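PDB 3HBZ: putative glycoside hydrolase from Bacteroides thetaiotaomicron VPI-5482, which is of unknown function but binds calcium ions and may take part in carbohydrate metabolism, possibly as a glycoside hydrolase. Local coordinates for residues A[137-140]-A[144-147]; A[148-151]-A[157-160]; A[75-78]-A[83-86]. All blocks are in the same frame, centred on the assembly; numbering follows the deposited sequence.

Interaction 1: residues A[137-140]-A[144-147]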
loop_
_atom_site.group_PDB
_atom_site.type_symbol
_atom_site.label_atom_id
_atom_site.label_comp_id
_atom_site.label_asym_id
_atom_site.label_seq_id
_atom_site.Cartn_x
_atom_site.Cartn_y
_atom_site.Cartn_z
ATOM N N GLY A 137 -19.679 1.332 3.365
ATOM C CA GLY A 137 -20.535 1.942 4.388
ATOM C C GLY A 137 -20.532 1.243 5.745
ATOM O O GLY A 137 -21.261 1.666 6.647
ATOM N N VAL A 138 -19.762 0.158 5.896
ATOM C CA VAL A 138 -19.808 -0.627 7.148
ATOM C C VAL A 138 -19.040 -0.019 8.357
ATOM O O VAL A 138 -19.576 0.012 9.423
ATOM C CB VAL A 138 -19.303 -2.061 6.925
ATOM C CG1 VAL A 138 -19.210 -2.852 8.297
ATOM C CG2 VAL A 138 -20.189 -2.789 5.825
ATOM N N PRO A 139 -17.777 0.426 8.191
ATOM C CA PRO A 139 -16.980 0.783 9.374
ATOM C C PRO A 139 -17.483 2.056 10.065
ATOM O O PRO A 139 -17.933 2.966 9.399
ATOM C CB PRO A 139 -15.598 1.025 8.800
ATOM C CG PRO A 139 -15.865 1.507 7.371
ATOM C CD PRO A 139 -17.041 0.669 6.934
ATOM N N LYS A 140 -17.435 2.079 11.393
ATOM C CA LYS A 140 -17.741 3.293 12.148
ATOM C C LYS A 140 -16.510 4.015 12.655
ATOM O O LYS A 140 -16.529 5.231 12.702
ATOM C CB LYS A 140 -18.693 2.950 13.275
ATOM C CG LYS A 140 -20.087 2.470 12.693
ATOM C CD LYS A 140 -21.035 2.044 13.783
ATOM C CE LYS A 140 -22.494 1.988 13.325
ATOM N NZ LYS A 140 -23.393 2.129 14.523
ATOM N N ASP A 144 -12.827 -0.834 12.994
ATOM C CA ASP A 144 -13.791 -1.651 12.267
ATOM C C ASP A 144 -13.258 -2.032 10.870
ATOM O O ASP A 144 -13.888 -2.812 10.138
ATOM C CB ASP A 144 -15.104 -0.879 12.097
ATOM C CG ASP A 144 -15.811 -0.562 13.405
ATOM O OD1 ASP A 144 -15.624 -1.279 14.411
ATOM O OD2 ASP A 144 -16.591 0.424 13.400
ATOM N N TYR A 145 -12.129 -1.463 10.471
ATOM C CA TYR A 145 -11.565 -1.754 9.170
ATOM C C TYR A 145 -10.787 -3.100 9.169
ATOM O O TYR A 145 -10.470 -3.665 10.229
ATOM C CB TYR A 145 -10.629 -0.644 8.740
ATOM C CG TYR A 145 -11.327 0.616 8.294
ATOM C CD1 TYR A 145 -11.895 1.482 9.215
ATOM C CD2 TYR A 145 -11.402 0.952 6.921
ATOM C CE1 TYR A 145 -12.537 2.646 8.789
ATOM C CE2 TYR A 145 -12.057 2.103 6.492
ATOM C CZ TYR A 145 -12.635 2.938 7.423
ATOM O OH TYR A 145 -13.242 4.092 6.991
ATOM N N PRO A 146 -10.506 -3.631 7.971
ATOM C CA PRO A 146 -9.747 -4.880 7.874
ATOM C C PRO A 146 -8.291 -4.752 8.330
ATOM O O PRO A 146 -7.677 -5.756 8.746
ATOM C CB PRO A 146 -9.815 -5.221 6.373
ATOM C CG PRO A 146 -11.084 -4.528 5.900
ATOM C CD PRO A 146 -11.031 -3.193 6.653
ATOM N N THR A 147 -7.772 -3.532 8.295
ATOM C CA THR A 147 -6.376 -3.275 8.572
ATOM C C THR A 147 -6.318 -2.211 9.684
ATOM O O THR A 147 -6.770 -1.086 9.480
ATOM C CB THR A 147 -5.686 -2.794 7.349
ATOM O OG1 THR A 147 -5.770 -3.773 6.316
ATOM C CG2 THR A 147 -4.163 -2.491 7.639
#

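Interaction 2: residues A[148-151]-A[157-160]. With CA (calcium ion), chain B.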
loop_
_atom_site.group_PDB
_atom_site.type_symbol
_atom_site.label_atom_id
_atom_site.label_comp_id
_atom_site.label_asym_id
_atom_site.label_seq_id
_atom_site.Cartn_x
_atom_site.Cartn_y
_atom_site.Cartn_z
ATOM N N PHE A 148 -5.806 -2.588 10.862
ATOM C CA PHE A 148 -5.675 -1.647 11.987
ATOM C C PHE A 148 -4.485 -1.970 12.856
ATOM O O PHE A 148 -3.756 -2.929 12.612
ATOM C CB PHE A 148 -6.963 -1.578 12.825
ATOM C CG PHE A 148 -7.389 -2.920 13.449
ATOM C CD1 PHE A 148 -8.079 -3.866 12.690
ATOM C CD2 PHE A 148 -7.107 -3.216 14.777
ATOM C CE1 PHE A 148 -8.480 -5.071 13.229
ATOM C CE2 PHE A 148 -7.494 -4.425 15.329
ATOM C CZ PHE A 148 -8.189 -5.356 14.565
ATOM N N GLN A 149 -4.247 -1.111 13.853
ATOM C CA GLN A 149 -3.140 -1.302 14.780
ATOM C C GLN A 149 -3.626 -1.851 16.100
ATOM O O GLN A 149 -4.632 -1.376 16.621
ATOM C CB GLN A 149 -2.454 0.033 15.037
ATOM C CG GLN A 149 -1.114 -0.076 15.779
ATOM C CD GLN A 149 -0.504 1.274 16.065
ATOM O OE1 GLN A 149 -1.222 2.200 16.418
ATOM N NE2 GLN A 149 0.830 1.396 15.919
ATOM N N PHE A 150 -2.912 -2.815 16.661
ATOM C CA PHE A 150 -3.359 -3.484 17.896
ATOM C C PHE A 150 -2.322 -3.238 18.976
ATOM O O PHE A 150 -1.114 -3.316 18.684
ATOM C CB PHE A 150 -3.485 -4.984 17.612
ATOM C CG PHE A 150 -3.836 -5.814 18.802
ATOM C CD1 PHE A 150 -4.977 -5.537 19.553
ATOM C CD2 PHE A 150 -3.049 -6.897 19.156
ATOM C CE1 PHE A 150 -5.332 -6.333 20.658
ATOM C CE2 PHE A 150 -3.390 -7.718 20.262
ATOM C CZ PHE A 150 -4.545 -7.431 21.015
ATOM N N ALA A 151 -2.767 -2.964 20.204
ATOM C CA ALA A 151 -1.846 -2.523 21.258
ATOM C C ALA A 151 -0.867 -3.591 21.721
ATOM O O ALA A 151 0.260 -3.251 22.107
ATOM C CB ALA A 151 -2.608 -1.862 22.518
ATOM N N LYS A 157 3.376 -2.071 19.780
ATOM C CA LYS A 157 2.118 -2.400 19.107
ATOM C C LYS A 157 2.440 -3.225 17.902
ATOM O O LYS A 157 3.636 -3.447 17.623
ATOM C CB LYS A 157 1.390 -1.135 18.721
ATOM C CG LYS A 157 1.194 -0.204 19.975
ATOM C CD LYS A 157 0.608 1.137 19.594
ATOM C CE LYS A 157 0.277 1.984 20.851
ATOM N NZ LYS A 157 -0.058 3.365 20.438
ATOM N N CYS A 158 1.392 -3.699 17.225
ATOM C CA CYS A 158 1.577 -4.470 15.991
ATOM C C CYS A 158 0.461 -4.244 14.981
ATOM O O CYS A 158 -0.501 -3.522 15.240
ATOM C CB CYS A 158 1.685 -5.952 16.300
ATOM S SG CYS A 158 0.121 -6.723 16.872
ATOM N N LEU A 159 0.662 -4.854 13.814
ATOM C CA LEU A 159 -0.254 -4.855 12.720
ATOM C C LEU A 159 -1.287 -5.938 12.989
ATOM O O LEU A 159 -0.937 -7.057 13.381
ATOM C CB LEU A 159 0.504 -5.196 11.417
ATOM C CG LEU A 159 -0.320 -5.370 10.141
ATOM C CD1 LEU A 159 -1.054 -4.061 9.829
ATOM C CD2 LEU A 159 0.647 -5.863 8.980
ATOM N N SER A 160 -2.563 -5.590 12.786
ATOM C CA SER A 160 -3.650 -6.528 12.870
ATOM C C SER A 160 -4.493 -6.510 11.606
ATOM O O SER A 160 -4.989 -5.469 11.169
ATOM C CB SER A 160 -4.536 -6.167 14.085
ATOM O OG SER A 160 -5.565 -7.125 14.221
HETATM CA CA CA B . 5.900 -3.684 17.404
HETATM O O HOH W 1 8.229 -4.095 17.571
#

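Interaction 3: residues A[75-78]-A[83-86]. With CA (calcium ion), chain C; CAC (cacodylate ion), chain F.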
loop_
_atom_site.group_PDB
_atom_site.type_symbol
_atom_site.label_atom_id
_atom_site.label_comp_id
_atom_site.label_asym_id
_atom_site.label_seq_id
_atom_site.Cartn_x
_atom_site.Cartn_y
_atom_site.Cartn_z
ATOM N N THR A 75 -3.392 24.412 -0.961
ATOM C CA THR A 75 -4.854 24.437 -0.969
ATOM C C THR A 75 -5.392 24.642 -2.389
ATOM O O THR A 75 -5.021 25.583 -3.064
ATOM C CB THR A 75 -5.351 25.575 -0.017
ATOM O OG1 THR A 75 -4.941 25.242 1.293
ATOM C CG2 THR A 75 -6.856 25.737 -0.015
ATOM N N VAL A 76 -6.292 23.759 -2.789
ATOM C CA VAL A 76 -6.993 23.827 -4.051
ATOM C C VAL A 76 -8.393 24.363 -3.742
ATOM O O VAL A 76 -9.082 23.881 -2.837
ATOM C CB VAL A 76 -7.085 22.461 -4.693
ATOM C CG1 VAL A 76 -7.835 22.517 -6.001
ATOM C CG2 VAL A 76 -5.665 21.852 -4.897
ATOM N N THR A 77 -8.773 25.408 -4.473
ATOM C CA THR A 77 -10.087 25.995 -4.393
ATOM C C THR A 77 -10.796 25.736 -5.696
ATOM O O THR A 77 -10.221 25.998 -6.766
ATOM C CB THR A 77 -9.985 27.508 -4.180
ATOM O OG1 THR A 77 -9.205 27.753 -3.003
ATOM C CG2 THR A 77 -11.400 28.138 -4.053
ATOM N N ALA A 78 -12.026 25.224 -5.595
ATOM C CA ALA A 78 -12.866 25.035 -6.771
ATOM C C ALA A 78 -13.214 26.352 -7.400
ATOM O O ALA A 78 -13.055 27.429 -6.785
ATOM C CB ALA A 78 -14.158 24.232 -6.452
ATOM N N TRP A 83 -15.738 25.497 -2.288
ATOM C CA TRP A 83 -15.116 24.226 -1.937
ATOM C C TRP A 83 -13.606 24.345 -2.014
ATOM O O TRP A 83 -13.074 24.832 -3.000
ATOM C CB TRP A 83 -15.590 23.081 -2.862
ATOM C CG TRP A 83 -17.044 22.832 -2.775
ATOM C CD1 TRP A 83 -17.979 23.222 -3.682
ATOM C CD2 TRP A 83 -17.763 22.185 -1.708
ATOM N NE1 TRP A 83 -19.245 22.866 -3.254
ATOM C CE2 TRP A 83 -19.139 22.235 -2.042
ATOM C CE3 TRP A 83 -17.380 21.571 -0.514
ATOM C CZ2 TRP A 83 -20.119 21.642 -1.256
ATOM C CZ3 TRP A 83 -18.348 21.012 0.280
ATOM C CH2 TRP A 83 -19.712 21.048 -0.086
ATOM N N LYS A 84 -12.922 23.888 -0.968
ATOM C CA LYS A 84 -11.447 23.921 -0.894
ATOM C C LYS A 84 -10.944 22.577 -0.368
ATOM O O LYS A 84 -11.657 21.879 0.321
ATOM C CB LYS A 84 -10.957 25.031 0.046
ATOM C CG LYS A 84 -11.416 26.425 -0.340
ATOM C CD LYS A 84 -10.887 27.478 0.653
ATOM C CE LYS A 84 -10.743 28.879 -0.048
ATOM N NZ LYS A 84 -10.291 29.888 0.945
ATOM N N LYS A 85 -9.737 22.189 -0.712
ATOM C CA LYS A 85 -9.177 20.985 -0.143
ATOM C C LYS A 85 -7.711 21.238 0.094
ATOM O O LYS A 85 -7.037 21.735 -0.790
ATOM C CB LYS A 85 -9.328 19.786 -1.111
ATOM C CG LYS A 85 -9.528 18.482 -0.383
ATOM C CD LYS A 85 -9.066 17.211 -1.138
ATOM C CE LYS A 85 -9.596 17.080 -2.531
ATOM N NZ LYS A 85 -9.547 15.634 -2.974
ATOM N N LYS A 86 -7.208 20.806 1.235
ATOM C CA LYS A 86 -5.799 20.910 1.531
ATOM C C LYS A 86 -5.122 19.597 1.225
ATOM O O LYS A 86 -5.604 18.540 1.616
ATOM C CB LYS A 86 -5.609 21.253 3.027
ATOM C CG LYS A 86 -4.457 22.165 3.326
ATOM C CD LYS A 86 -4.710 23.008 4.639
ATOM C CE LYS A 86 -4.850 22.132 5.896
ATOM N NZ LYS A 86 -5.084 22.903 7.191
HETATM CA CA CA C . -12.843 21.273 2.174
HETATM AS AS CAC F . -14.942 24.037 2.536
HETATM O O1 CAC F . -14.223 22.761 1.580
HETATM O O2 CAC F . -13.960 25.446 2.820
HETATM C C1 CAC F . -16.667 24.409 1.710
HETATM C C2 CAC F . -15.271 23.327 4.344
HETATM O O HOH W 2 -11.764 22.968 3.624
HETATM O O HOH W 3 -11.499 19.406 2.581
#

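Interaction 1: residues A[137-140]-A[144-147]
The ring of Y145 receives P139 over one face: the CB–CG edge of the pyrrolidine lies above the CE1–CZ side of the phenol. P139 CB stands 3.5 Å from Y145 CE1, and P139 CG is equally close, 3.5 Å, to Y145 CZ. The CB atom sits 3.8 Å from the ring centroid and 26° off the normal, a CH-pi contact displaced toward the rim. With CG of Y145 anti to its own carbonyl carbon (chi1 -75°), the ring swings back from the chain to meet the proline. Proline suits the place because its stiff ring offers C-H groups to the pi cloud, while that ring restricts phi in a loop that has no regular structure here. The same tyrosine ring also meets that of Y111, and its side chain touches A134 and N130 of helix 130-134, so an otherwise irregular loop is tied to its surroundings.

The polar half lies alongside. D144 CB packs 3.7 Å from P139 CA, and the carboxylate reaches past it to the next backbone amide. D144 OD2 accepts from K140 N at 2.7 Å, using its anti lone pair; the N-H...O angle is 150°, so the bond is short but bent. The backbone N-H of T141 also bonds to this oxygen. Aspartate is well matched to the task, its short chain bringing one oxygen to two successive amides. K140 itself contributes its main chain and CB, the latter 3.3 Å from D144 OD2, while its extended chain leads elsewhere.

Two N-H groups on one oxygen of the carboxylate would probably stabilise its negative charge and limit its movement. Together with the proline on the tyrosine face, they hold this loop in shape by a polar and an apolar contact at once.

Interaction 2: residues A[148-151]-A[157-160]
The beta hairpin formed by strands 147-150 and 158-165 brings F148-A151 against K157-S160, and its turn end carries a calcium site. Two antiparallel hydrogen-bonded pairs, F148 with S160 and F150 with C158, flank the non-hydrogen-bonded pair Q149 with L159. In the first, F148 N donates to S160 O at 3.0 Å and S160 N returns a bond to F148 O; in the second, F150 N reaches C158 O, and C158 N reaches F150 O at 2.9 Å.

F148, F150, C158 and S160 share one face. CG of F148 falls between its backbone N and carbonyl carbon (chi1 60°), which lays the ring across the neighbouring strand, over S160. S160 CB sits 3.8 Å from the ring centroid, 18° off the normal, a CH-pi contact over the face; small serine leaves room for the ring to settle there. F150 is turned differently: C158 SG lies in the plane of its ring, at the edge, 3.9 Å from F150 CD2, a sulfur-aromatic contact. On the other face the extended chain of Q149 crosses K157, with Q149 NE2 3.7 Å from K157 CD; Q149 NE2 is hydrogen-bonded to F102 O.

K157 serves the metal through its backbone. Its O binds calcium at 2.3 Å, and water 1 follows at 2.4 Å from the ion; N101 O, E103 OE2, T155 O and D332 OD2 are further ligands. The extended lysine chain runs over toward Q149 and A151, which leaves its NZ far from the ion.

The peptide between K157 and C158 is thus held at both ends, its oxygen by calcium and its N-H by F150 O. Coordination would be expected to polarise this peptide and make its N-H a stronger donor, coupling metal binding to the hairpin pairing.

Interaction 3: residues A[75-78]-A[83-86]
T77 and K84 run side by side, pointing the same way from one face of the hairpin, while T75 and K86 on that face cross at a slant. CG of K84 is anti to its carbonyl carbon (chi1 -58°), and the chain continues extended along the threonine: T77 OG1 is 3.5 Å from K84 CE. T75 touches K86 through its hydroxyl, OG1 standing 3.7 Å from K86 CG, and its CG2 looks toward K84 CB. Beta-branched threonines suit the strand, and the long aliphatic parts of the lysines lie against them with their amino ends carried outward.

V76 and K85 occupy the reverse face. V76 packs on I58, and K85 leads its end away to D11 OD1, N30 O and Y87 OH, three hydrogen-bond partners for the amino group of a buried lysine. The backbones join by V76 N to K85 O at 2.9 Å, by K85 N to V76 O, and by A78 N to W83 O at 2.8 Å with an angle of 169°. Near the turn A78 CB meets W83 CB, while the indole leads away from the partner strand, toward A8 and E9.

In the pairing with T77, the N-H and C=O of K84 face away from the partner strand, and both are used. K84 O binds a calcium ion at 2.3 Å; K84 N donates to O1 of a cacodylate, probably from the crystallisation liquor, at 3.1 Å. That same O1 binds the calcium at 2.1 Å, beside waters 2 and 3 and E9 OE2, and W83 CE3 touches the methyl C1 of the anion.

This is an antiparallel beta hairpin, strands 72-77 and 84-92, whose outward-facing backbone carbonyl serves, with a glutamate from the N-terminal region, as part of a calcium site, completed by water and, in this crystal, cacodylate.

In the fold
Interactions 1 and 2 follow one another along the chain, the loop after helix 130-134 leading into strand 147-150, and they touch where T147 CG2 packs on L159 CD1 at 4.1 Å. Interaction 3 belongs to another, five-stranded sheet near the N-terminus, its centre about 33 Å from that of interaction 2. All three are partly buried. The loop contact, remote from the metal sites, rests on a proline-tyrosine face and a carboxylate gripping amides; the two hairpins rest on strand pairing, each lending a lysine carbonyl to calcium. Five residues of the chain surround the calcium of interaction 2, but two that of interaction 3, where cacodylate and two waters complete the ligands found.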